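VP1 (Polyomavirus HPyV7, PDB 4PCH) forms the pentamers that build the T=7 icosahedral polyomavirus capsid, and probably takes part in attachment of the virus to host-cell receptors. Local coordinates at residues B[103-108]-B[240-245]; B[119-124]-B[258-263]; B[183-188]-B[216-221]. All blocks are in the same frame, centred on the assembly; numbering follows the deposited sequence.

Interaction 1: B[103-108]-B[240-245]; sequences YQRANG and GLPTLS
Tyr-103 is hydrogen-bonded through both its backbone N and O to the loop 240-245, forming a single parallel beta bridge with Pro-242 among the loops at one end of the VP1 jelly roll. Its N donates to Leu-241 O (3.0 Å), and its O accepts from Thr-243 N at 2.8 Å. The two bonds fall either side of Pro-242, so the proline, which has no N-H to give, fits the bridge without loss. Pro-242 CA adds a C-H...O contact to Tyr-103 O.

The flat groups pack on the same proline. With chi1 of Tyr-103 at 61°, its CG sits between the backbone N and the carbonyl carbon, and the phenol swings back over the loop: Pro-242 CA lies under the ring in a CH-pi contact, 4.0 Å from its centroid and 11° off the normal, while Gly-240 O is near the ring plane, at the edge. The extended Arg-105 side chain runs alongside and sets one guanidinium face on Pro-242 CB; its NH2 is hydrogen-bonded to Tyr-248. Farther along, the extended Gln-104 chain passes Leu-244 at a slant, CD to CD1 at 3.8 Å. Met-49 of the second subunit packs on Tyr-103, and Asn-107 of the third subunit on Gln-104, so the contact borders two neighbours in the pentamer.

Three waters bridge further polar atoms of the two segments. One joins Gln-104 NE2 to Leu-244 O, another Arg-105 N to Thr-243 O, and the third lies 2.7 Å from Tyr-103 OH while donating to Gly-240 O.

Interaction 2: B[119-124]-B[258-263]; sequences YFWACG and YGRFFR
One face of the Arg-260 guanidinium is turned to Trp-121, whose CD1 stands above it at 4.2 Å from NH1, while Phe-120 O approaches the group obliquely, 3.9 Å from NE. The Phe-262 ring is also met at a slant, by Trp-121 CB and by Ala-122 O; its CZ reaches that CB at 3.9 Å. On the outer side of strand 259-263, Pro-178 of the second subunit packs on Phe-261 and Arg-263.

Trp-121 CB touches two neighbours on the facing strand, the rim of Phe-262 and, 4.0 Å away, Arg-260 CD. The indole itself turns off along its own sheet: chi1 of 63° carries CG back over the backbone, and the ring packs on Phe-187 and on Gln-205 of the third subunit. The two strands face each other across the interior of the jelly-roll sandwich, 117-124 in the CHEF sheet and 253-271 in the BIDG sheet. Their short axes pass 9.8 Å apart at 33°, running in roughly the same direction, and the gap is filled by side chains of 259-263 that reach Trp-121 and the carbonyl oxygens of Phe-120 and Ala-122, with no hydrogen bond between the segments.

Arg-260 is a buried charge in this layer. Its chain leaves the backbone extended and bends at chi3 (-76°), which lays the guanidinium beneath strand 117-124; there NH2 forms a salt bridge with Asp-231 and NH1 is hydrogen-bonded to Thr-90 OG1.

Interaction 3: B[183-188]-B[216-221]; sequences NTRYFG and VGILCT
Asn-183 turns its carboxamide edge-on to the backbone of Leu-219 and grips it twice. OD1 accepts from Leu-219 N at 2.9 Å, the donor lying in the carbonyl plane on a lone pair, and ND2 donates to Leu-219 O at 2.7 Å in a nearly straight bond (169°). That oxygen lies only 4° out of the amide plane, although the N-H meets it tilted from the peptide plane. CG stands anti to the backbone N (chi1 -165°), which carries the amide across to 216-221, and the paired bonds fix its rotation. The side chain thereby mimics a backbone edge just before strand 184-191 begins.

The Arg-185 and Ile-218 side chains run antiparallel, each passing alongside the other. A kink at chi2 (-54°) folds the arginine so that its guanidinium lies flat against the isoleucine methyl: CD1 sits over the centre of one face, 3.6 Å above the plane. The same CD1 presses on Asn-183 O at 3.5 Å, so it is wedged between the two residues. Val-216 O lies at the guanidinium edge, in its plane and 3.0 Å from NH2, while NE is hydrogen-bonded to Leu-210 O. A glycerol, probably from the crystallisation liquor, is hydrogen-bonded to Asn-183 OD1.

Ile-218 is also hydrogen-bonded through its backbone to Ala-85 of strand 79-93, and Val-216 and Leu-219 touch Val-9 of strand 9-27. Strand 184-191 lies beside 117-124, and through Phe-187 and Gly-188 it pairs in an antiparallel ladder with a strand of the third subunit, so the sheet runs on across the interface.

Overall arrangement
From the N terminus, 103-108 comes first and is closed by 240-245 (interaction 1). Before that loop ends, 119-124 opens the one completed by 258-263, so interactions 1 and 2 cross along the chain. Interaction 3, between 183-188 and 216-221, is nested inside both. Interactions 2 and 3 are continuous in the fold: strands 117-124 and 184-191 are antiparallel neighbours, with Cys-123 O 2.8 Å from Arg-185 N, and the contact centres lie about 13 Å apart. Interaction 2 joins the two sheets, interaction 3 ties strand 184-191 to the end of 208-219, and interaction 1 links outlying loops, its centre about 44 Å from that of interaction 3.

Interaction 1: B[103-108]-B[240-245]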
loop_
_atom_site.group_PDB
_atom_site.type_symbol
_atom_site.label_atom_id
_atom_site.label_comp_id
_atom_site.label_asym_id
_atom_site.label_seq_id
_atom_site.Cartn_x
_atom_site.Cartn_y
_atom_site.Cartn_z
ATOM N N TYR B 103 -19.127 -12.082 16.534
ATOM C CA TYR B 103 -19.290 -12.729 15.239
ATOM C C TYR B 103 -20.366 -12.041 14.427
ATOM O O TYR B 103 -21.245 -11.392 14.973
ATOM C CB TYR B 103 -19.611 -14.214 15.405
ATOM C CG TYR B 103 -20.868 -14.528 16.147
ATOM C CD1 TYR B 103 -22.101 -14.645 15.480
ATOM C CD2 TYR B 103 -20.855 -14.782 17.512
ATOM C CE1 TYR B 103 -23.252 -14.942 16.166
ATOM C CE2 TYR B 103 -22.013 -15.104 18.201
ATOM C CZ TYR B 103 -23.207 -15.182 17.528
ATOM O OH TYR B 103 -24.353 -15.498 18.215
ATOM N N GLN B 104 -20.262 -12.187 13.112
ATOM C CA GLN B 104 -21.176 -11.553 12.185
ATOM C C GLN B 104 -21.926 -12.686 11.513
ATOM O O GLN B 104 -21.330 -13.477 10.737
ATOM C CB GLN B 104 -20.405 -10.744 11.145
ATOM C CG GLN B 104 -21.283 -10.114 10.083
ATOM C CD GLN B 104 -20.470 -9.337 9.049
ATOM O OE1 GLN B 104 -19.336 -9.700 8.738
ATOM N NE2 GLN B 104 -21.076 -8.324 8.465
ATOM N N ARG B 105 -23.215 -12.763 11.785
ATOM C CA ARG B 105 -24.041 -13.829 11.203
ATOM C C ARG B 105 -24.040 -13.834 9.686
ATOM O O ARG B 105 -23.946 -14.900 9.064
ATOM C CB ARG B 105 -25.475 -13.748 11.708
ATOM C CG ARG B 105 -25.608 -14.194 13.142
ATOM C CD ARG B 105 -27.057 -14.432 13.490
ATOM N NE ARG B 105 -27.151 -14.856 14.879
ATOM C CZ ARG B 105 -27.581 -14.112 15.898
ATOM N NH1 ARG B 105 -27.619 -14.653 17.108
ATOM N NH2 ARG B 105 -28.012 -12.858 15.729
ATOM N N ALA B 106 -24.141 -12.650 9.092
ATOM C CA ALA B 106 -24.282 -12.517 7.622
ATOM C C ALA B 106 -23.143 -13.171 6.804
ATOM O O ALA B 106 -23.340 -13.611 5.652
ATOM C CB ALA B 106 -24.369 -11.032 7.256
ATOM N N ASN B 107 -21.953 -13.195 7.378
ATOM C CA ASN B 107 -20.763 -13.757 6.729
ATOM C C ASN B 107 -20.372 -15.062 7.471
ATOM O O ASN B 107 -19.299 -15.602 7.229
ATOM C CB ASN B 107 -19.593 -12.749 6.753
ATOM C CG ASN B 107 -19.610 -11.760 5.577
ATOM O OD1 ASN B 107 -19.747 -12.135 4.402
ATOM N ND2 ASN B 107 -19.466 -10.492 5.894
ATOM N N GLY B 108 -21.209 -15.545 8.399
ATOM C CA GLY B 108 -20.911 -16.741 9.202
ATOM C C GLY B 108 -19.481 -16.841 9.743
ATOM O O GLY B 108 -18.878 -17.928 9.740
ATOM N N GLY B 240 -18.114 -13.395 21.941
ATOM C CA GLY B 240 -19.038 -14.513 21.853
ATOM C C GLY B 240 -20.474 -14.131 21.516
ATOM O O GLY B 240 -21.406 -14.894 21.759
ATOM N N LEU B 241 -20.651 -12.908 21.026
ATOM C CA LEU B 241 -21.994 -12.353 20.780
ATOM C C LEU B 241 -22.105 -11.792 19.365
ATOM O O LEU B 241 -21.092 -11.421 18.761
ATOM C CB LEU B 241 -22.294 -11.240 21.790
ATOM C CG LEU B 241 -22.572 -11.730 23.223
ATOM C CD1 LEU B 241 -22.559 -10.554 24.194
ATOM C CD2 LEU B 241 -23.875 -12.511 23.287
ATOM N N PRO B 242 -23.332 -11.678 18.859
ATOM C CA PRO B 242 -23.474 -11.180 17.496
ATOM C C PRO B 242 -23.202 -9.697 17.421
ATOM O O PRO B 242 -23.483 -8.932 18.356
ATOM C CB PRO B 242 -24.920 -11.509 17.124
ATOM C CG PRO B 242 -25.628 -11.602 18.422
ATOM C CD PRO B 242 -24.627 -12.060 19.450
ATOM N N THR B 243 -22.621 -9.299 16.304
ATOM C CA THR B 243 -22.328 -7.902 16.046
ATOM C C THR B 243 -22.439 -7.603 14.555
ATOM O O THR B 243 -22.764 -8.476 13.759
ATOM C CB THR B 243 -20.989 -7.464 16.680
ATOM O OG1 THR B 243 -20.856 -6.040 16.657
ATOM C CG2 THR B 243 -19.800 -8.112 16.010
ATOM N N LEU B 244 -22.163 -6.355 14.203
ATOM C CA LEU B 244 -22.295 -5.857 12.846
ATOM C C LEU B 244 -23.693 -6.076 12.266
ATOM O O LEU B 244 -23.867 -6.320 11.070
ATOM C CB LEU B 244 -21.204 -6.419 11.927
ATOM C CG LEU B 244 -19.785 -5.964 12.232
ATOM C CD1 LEU B 244 -18.819 -6.803 11.410
ATOM C CD2 LEU B 244 -19.575 -4.475 12.002
ATOM N N SER B 245 -24.696 -5.911 13.120
ATOM C CA SER B 245 -26.086 -6.023 12.740
ATOM C C SER B 245 -26.838 -4.985 13.583
ATOM O O SER B 245 -26.427 -4.693 14.707
ATOM C CB SER B 245 -26.591 -7.452 13.025
ATOM O OG SER B 245 -27.801 -7.690 12.383
HETATM O O HOH W 1 -24.383 -15.690 20.872
HETATM O O HOH W 2 -24.027 -8.009 8.964
HETATM O O HOH W 3 -24.502 -10.583 13.233
#

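Interaction 2: B[119-124]-B[258-263]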
loop_
_atom_site.group_PDB
_atom_site.type_symbol
_atom_site.label_atom_id
_atom_site.label_comp_id
_atom_site.label_asym_id
_atom_site.label_seq_id
_atom_site.Cartn_x
_atom_site.Cartn_y
_atom_site.Cartn_z
ATOM N N TYR B 119 -3.806 6.736 14.568
ATOM C CA TYR B 119 -2.512 6.339 15.167
ATOM C C TYR B 119 -1.683 7.599 15.280
ATOM O O TYR B 119 -1.375 8.218 14.278
ATOM C CB TYR B 119 -1.829 5.290 14.329
ATOM C CG TYR B 119 -2.748 4.129 14.025
ATOM C CD1 TYR B 119 -2.965 3.137 14.963
ATOM C CD2 TYR B 119 -3.427 4.044 12.821
ATOM C CE1 TYR B 119 -3.840 2.087 14.719
ATOM C CE2 TYR B 119 -4.273 2.983 12.550
ATOM C CZ TYR B 119 -4.494 2.016 13.514
ATOM O OH TYR B 119 -5.354 0.971 13.293
ATOM N N PHE B 120 -1.407 8.014 16.509
ATOM C CA PHE B 120 -0.766 9.324 16.730
ATOM C C PHE B 120 0.285 9.239 17.803
ATOM O O PHE B 120 0.059 8.603 18.831
ATOM C CB PHE B 120 -1.808 10.371 17.139
ATOM C CG PHE B 120 -1.227 11.711 17.474
ATOM C CD1 PHE B 120 -1.088 12.684 16.494
ATOM C CD2 PHE B 120 -0.854 12.011 18.787
ATOM C CE1 PHE B 120 -0.546 13.932 16.787
ATOM C CE2 PHE B 120 -0.308 13.235 19.092
ATOM C CZ PHE B 120 -0.139 14.196 18.094
ATOM N N TRP B 121 1.430 9.893 17.572
ATOM C CA TRP B 121 2.392 10.089 18.645
ATOM C C TRP B 121 2.985 11.494 18.562
ATOM O O TRP B 121 3.041 12.123 17.481
ATOM C CB TRP B 121 3.502 9.009 18.632
ATOM C CG TRP B 121 4.332 9.023 17.400
ATOM C CD1 TRP B 121 4.197 8.198 16.304
ATOM C CD2 TRP B 121 5.437 9.899 17.111
ATOM N NE1 TRP B 121 5.124 8.537 15.356
ATOM C CE2 TRP B 121 5.899 9.570 15.821
ATOM C CE3 TRP B 121 6.064 10.939 17.809
ATOM C CZ2 TRP B 121 6.962 10.242 15.211
ATOM C CZ3 TRP B 121 7.126 11.602 17.218
ATOM C CH2 TRP B 121 7.563 11.252 15.917
ATOM N N ALA B 122 3.430 11.971 19.716
ATOM C CA ALA B 122 4.181 13.224 19.845
ATOM C C ALA B 122 5.193 13.127 20.968
ATOM O O ALA B 122 4.991 12.427 21.963
ATOM C CB ALA B 122 3.267 14.430 20.043
ATOM N N CYS B 123 6.309 13.840 20.761
ATOM C CA CYS B 123 7.388 13.982 21.712
ATOM C C CYS B 123 7.885 15.414 21.699
ATOM O O CYS B 123 8.256 15.951 20.644
ATOM C CB CYS B 123 8.522 13.020 21.338
ATOM S SG CYS B 123 9.959 13.121 22.422
ATOM N N GLY B 124 7.907 16.055 22.863
ATOM C CA GLY B 124 8.279 17.447 22.940
ATOM C C GLY B 124 8.813 17.882 24.296
ATOM O O GLY B 124 8.868 17.104 25.250
ATOM N N TYR B 258 -3.281 -1.525 23.323
ATOM C CA TYR B 258 -3.054 -1.899 24.703
ATOM C C TYR B 258 -2.117 -0.947 25.423
ATOM O O TYR B 258 -2.024 -0.936 26.651
ATOM C CB TYR B 258 -2.425 -3.273 24.719
ATOM C CG TYR B 258 -3.281 -4.402 24.194
ATOM C CD1 TYR B 258 -4.687 -4.325 24.175
ATOM C CD2 TYR B 258 -2.691 -5.605 23.849
ATOM C CE1 TYR B 258 -5.445 -5.409 23.760
ATOM C CE2 TYR B 258 -3.452 -6.710 23.465
ATOM C CZ TYR B 258 -4.831 -6.600 23.422
ATOM O OH TYR B 258 -5.544 -7.721 23.055
ATOM N N GLY B 259 -1.352 -0.222 24.626
ATOM C CA GLY B 259 -0.358 0.723 25.121
ATOM C C GLY B 259 0.494 1.200 23.964
ATOM O O GLY B 259 0.493 0.609 22.878
ATOM N N ARG B 260 1.228 2.293 24.173
ATOM C CA ARG B 260 2.214 2.778 23.194
ATOM C C ARG B 260 3.540 2.973 23.901
ATOM O O ARG B 260 3.647 3.794 24.816
ATOM C CB ARG B 260 1.824 4.056 22.431
ATOM C CG ARG B 260 2.940 4.504 21.491
ATOM C CD ARG B 260 2.538 5.625 20.545
ATOM N NE ARG B 260 1.700 5.126 19.441
ATOM C CZ ARG B 260 2.175 4.597 18.314
ATOM N NH1 ARG B 260 3.482 4.458 18.113
ATOM N NH2 ARG B 260 1.347 4.163 17.365
ATOM N N PHE B 261 4.521 2.181 23.466
ATOM C CA PHE B 261 5.902 2.223 23.972
ATOM C C PHE B 261 6.655 3.396 23.370
ATOM O O PHE B 261 6.543 3.646 22.192
ATOM C CB PHE B 261 6.624 0.902 23.640
ATOM C CG PHE B 261 8.086 0.882 24.008
ATOM C CD1 PHE B 261 8.473 0.699 25.319
ATOM C CD2 PHE B 261 9.074 1.072 23.034
ATOM C CE1 PHE B 261 9.804 0.672 25.683
ATOM C CE2 PHE B 261 10.406 1.044 23.396
ATOM C CZ PHE B 261 10.775 0.856 24.707
ATOM N N PHE B 262 7.501 4.051 24.179
ATOM C CA PHE B 262 8.458 5.039 23.689
ATOM C C PHE B 262 9.796 4.769 24.357
ATOM O O PHE B 262 9.836 4.464 25.551
ATOM C CB PHE B 262 8.086 6.461 24.094
ATOM C CG PHE B 262 6.852 7.018 23.431
ATOM C CD1 PHE B 262 5.590 6.729 23.924
ATOM C CD2 PHE B 262 6.962 7.865 22.318
ATOM C CE1 PHE B 262 4.457 7.296 23.348
ATOM C CE2 PHE B 262 5.832 8.431 21.736
ATOM C CZ PHE B 262 4.573 8.146 22.274
ATOM N N ARG B 263 10.886 4.872 23.593
ATOM C CA ARG B 263 12.233 4.986 24.151
ATOM C C ARG B 263 12.820 6.286 23.591
ATOM O O ARG B 263 12.926 6.458 22.380
ATOM C CB ARG B 263 13.128 3.800 23.742
ATOM C CG ARG B 263 14.526 3.865 24.355
ATOM C CD ARG B 263 15.436 2.729 23.920
ATOM N NE ARG B 263 14.898 1.387 24.149
ATOM C CZ ARG B 263 14.298 0.616 23.241
ATOM N NH1 ARG B 263 13.870 -0.588 23.601
ATOM N NH2 ARG B 263 14.064 1.036 21.983
#

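Interaction 3: B[183-188]-B[216-221]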
loop_
_atom_site.group_PDB
_atom_site.type_symbol
_atom_site.label_atom_id
_atom_site.label_comp_id
_atom_site.label_asym_id
_atom_site.label_seq_id
_atom_site.Cartn_x
_atom_site.Cartn_y
_atom_site.Cartn_z
ATOM N N ASN B 183 8.702 22.992 19.449
ATOM C CA ASN B 183 9.608 22.112 20.203
ATOM C C ASN B 183 8.997 20.754 20.487
ATOM O O ASN B 183 9.273 20.147 21.517
ATOM C CB ASN B 183 10.041 22.838 21.494
ATOM C CG ASN B 183 11.251 22.195 22.178
ATOM O OD1 ASN B 183 12.186 21.706 21.528
ATOM N ND2 ASN B 183 11.260 22.250 23.506
ATOM N N THR B 184 8.201 20.270 19.528
ATOM C CA THR B 184 7.587 18.957 19.563
ATOM C C THR B 184 7.669 18.370 18.142
ATOM O O THR B 184 7.601 19.127 17.145
ATOM C CB THR B 184 6.113 19.077 20.021
ATOM O OG1 THR B 184 6.079 19.428 21.403
ATOM C CG2 THR B 184 5.316 17.793 19.788
ATOM N N ARG B 185 7.868 17.054 18.047
ATOM C CA ARG B 185 7.682 16.338 16.781
ATOM C C ARG B 185 6.480 15.463 16.923
ATOM O O ARG B 185 6.266 14.849 17.988
ATOM C CB ARG B 185 8.891 15.468 16.428
ATOM C CG ARG B 185 10.214 16.188 16.462
ATOM C CD ARG B 185 10.304 17.449 15.638
ATOM N NE ARG B 185 11.686 17.909 15.731
ATOM C CZ ARG B 185 12.131 19.072 16.176
ATOM N NH1 ARG B 185 11.310 20.076 16.494
ATOM N NH2 ARG B 185 13.448 19.264 16.238
ATOM N N TYR B 186 5.648 15.392 15.862
ATOM C CA TYR B 186 4.452 14.551 15.921
ATOM C C TYR B 186 4.128 13.960 14.560
ATOM O O TYR B 186 4.582 14.458 13.524
ATOM C CB TYR B 186 3.224 15.323 16.454
ATOM C CG TYR B 186 2.772 16.472 15.595
ATOM C CD1 TYR B 186 1.992 16.268 14.465
ATOM C CD2 TYR B 186 3.112 17.782 15.914
ATOM C CE1 TYR B 186 1.582 17.333 13.682
ATOM C CE2 TYR B 186 2.698 18.844 15.141
ATOM C CZ TYR B 186 1.933 18.624 14.026
ATOM O OH TYR B 186 1.536 19.698 13.254
ATOM N N PHE B 187 3.332 12.904 14.599
ATOM C CA PHE B 187 2.861 12.227 13.387
ATOM C C PHE B 187 1.527 11.562 13.688
ATOM O O PHE B 187 1.351 10.931 14.751
ATOM C CB PHE B 187 3.845 11.138 12.961
ATOM C CG PHE B 187 3.399 10.404 11.709
ATOM C CD1 PHE B 187 3.458 11.023 10.481
ATOM C CD2 PHE B 187 2.871 9.146 11.788
ATOM C CE1 PHE B 187 3.018 10.378 9.330
ATOM C CE2 PHE B 187 2.427 8.486 10.648
ATOM C CZ PHE B 187 2.504 9.106 9.426
ATOM N N GLY B 188 0.596 11.670 12.740
ATOM C CA GLY B 188 -0.689 11.031 12.888
ATOM C C GLY B 188 -1.200 10.466 11.589
ATOM O O GLY B 188 -0.843 10.947 10.519
ATOM N N VAL B 216 19.263 19.826 15.250
ATOM C CA VAL B 216 18.781 20.046 16.631
ATOM C C VAL B 216 17.486 19.296 16.935
ATOM O O VAL B 216 16.480 19.386 16.204
ATOM C CB VAL B 216 18.581 21.556 16.939
ATOM C CG1 VAL B 216 18.222 21.777 18.406
ATOM C CG2 VAL B 216 19.823 22.365 16.568
ATOM N N GLY B 217 17.514 18.537 18.022
ATOM C CA GLY B 217 16.368 17.775 18.465
ATOM C C GLY B 217 15.469 18.584 19.369
ATOM O O GLY B 217 15.505 19.801 19.362
ATOM N N ILE B 218 14.696 17.885 20.182
ATOM C CA ILE B 218 13.777 18.496 21.114
ATOM C C ILE B 218 14.584 18.961 22.331
ATOM O O ILE B 218 15.330 18.187 22.910
ATOM C CB ILE B 218 12.729 17.491 21.597
ATOM C CG1 ILE B 218 11.860 16.973 20.441
ATOM C CG2 ILE B 218 11.870 18.106 22.695
ATOM C CD1 ILE B 218 11.238 18.056 19.597
ATOM N N LEU B 219 14.431 20.216 22.704
ATOM C CA LEU B 219 15.183 20.771 23.837
ATOM C C LEU B 219 14.302 20.711 25.063
ATOM O O LEU B 219 13.291 21.424 25.162
ATOM C CB LEU B 219 15.633 22.185 23.528
ATOM C CG LEU B 219 16.505 22.348 22.281
ATOM C CD1 LEU B 219 16.690 23.827 21.995
ATOM C CD2 LEU B 219 17.841 21.637 22.429
ATOM N N CYS B 220 14.678 19.838 25.995
ATOM C CA CYS B 220 13.833 19.545 27.136
ATOM C C CYS B 220 14.210 20.498 28.265
ATOM O O CYS B 220 14.717 20.083 29.314
ATOM C CB CYS B 220 14.020 18.096 27.552
ATOM S SG CYS B 220 13.446 16.899 26.310
ATOM N N THR B 221 13.919 21.777 28.065
ATOM C CA THR B 221 14.491 22.822 28.900
ATOM C C THR B 221 13.895 22.869 30.292
ATOM O O THR B 221 14.481 23.480 31.183
ATOM C CB THR B 221 14.325 24.208 28.264
ATOM O OG1 THR B 221 12.948 24.520 28.142
ATOM C CG2 THR B 221 14.954 24.253 26.858
#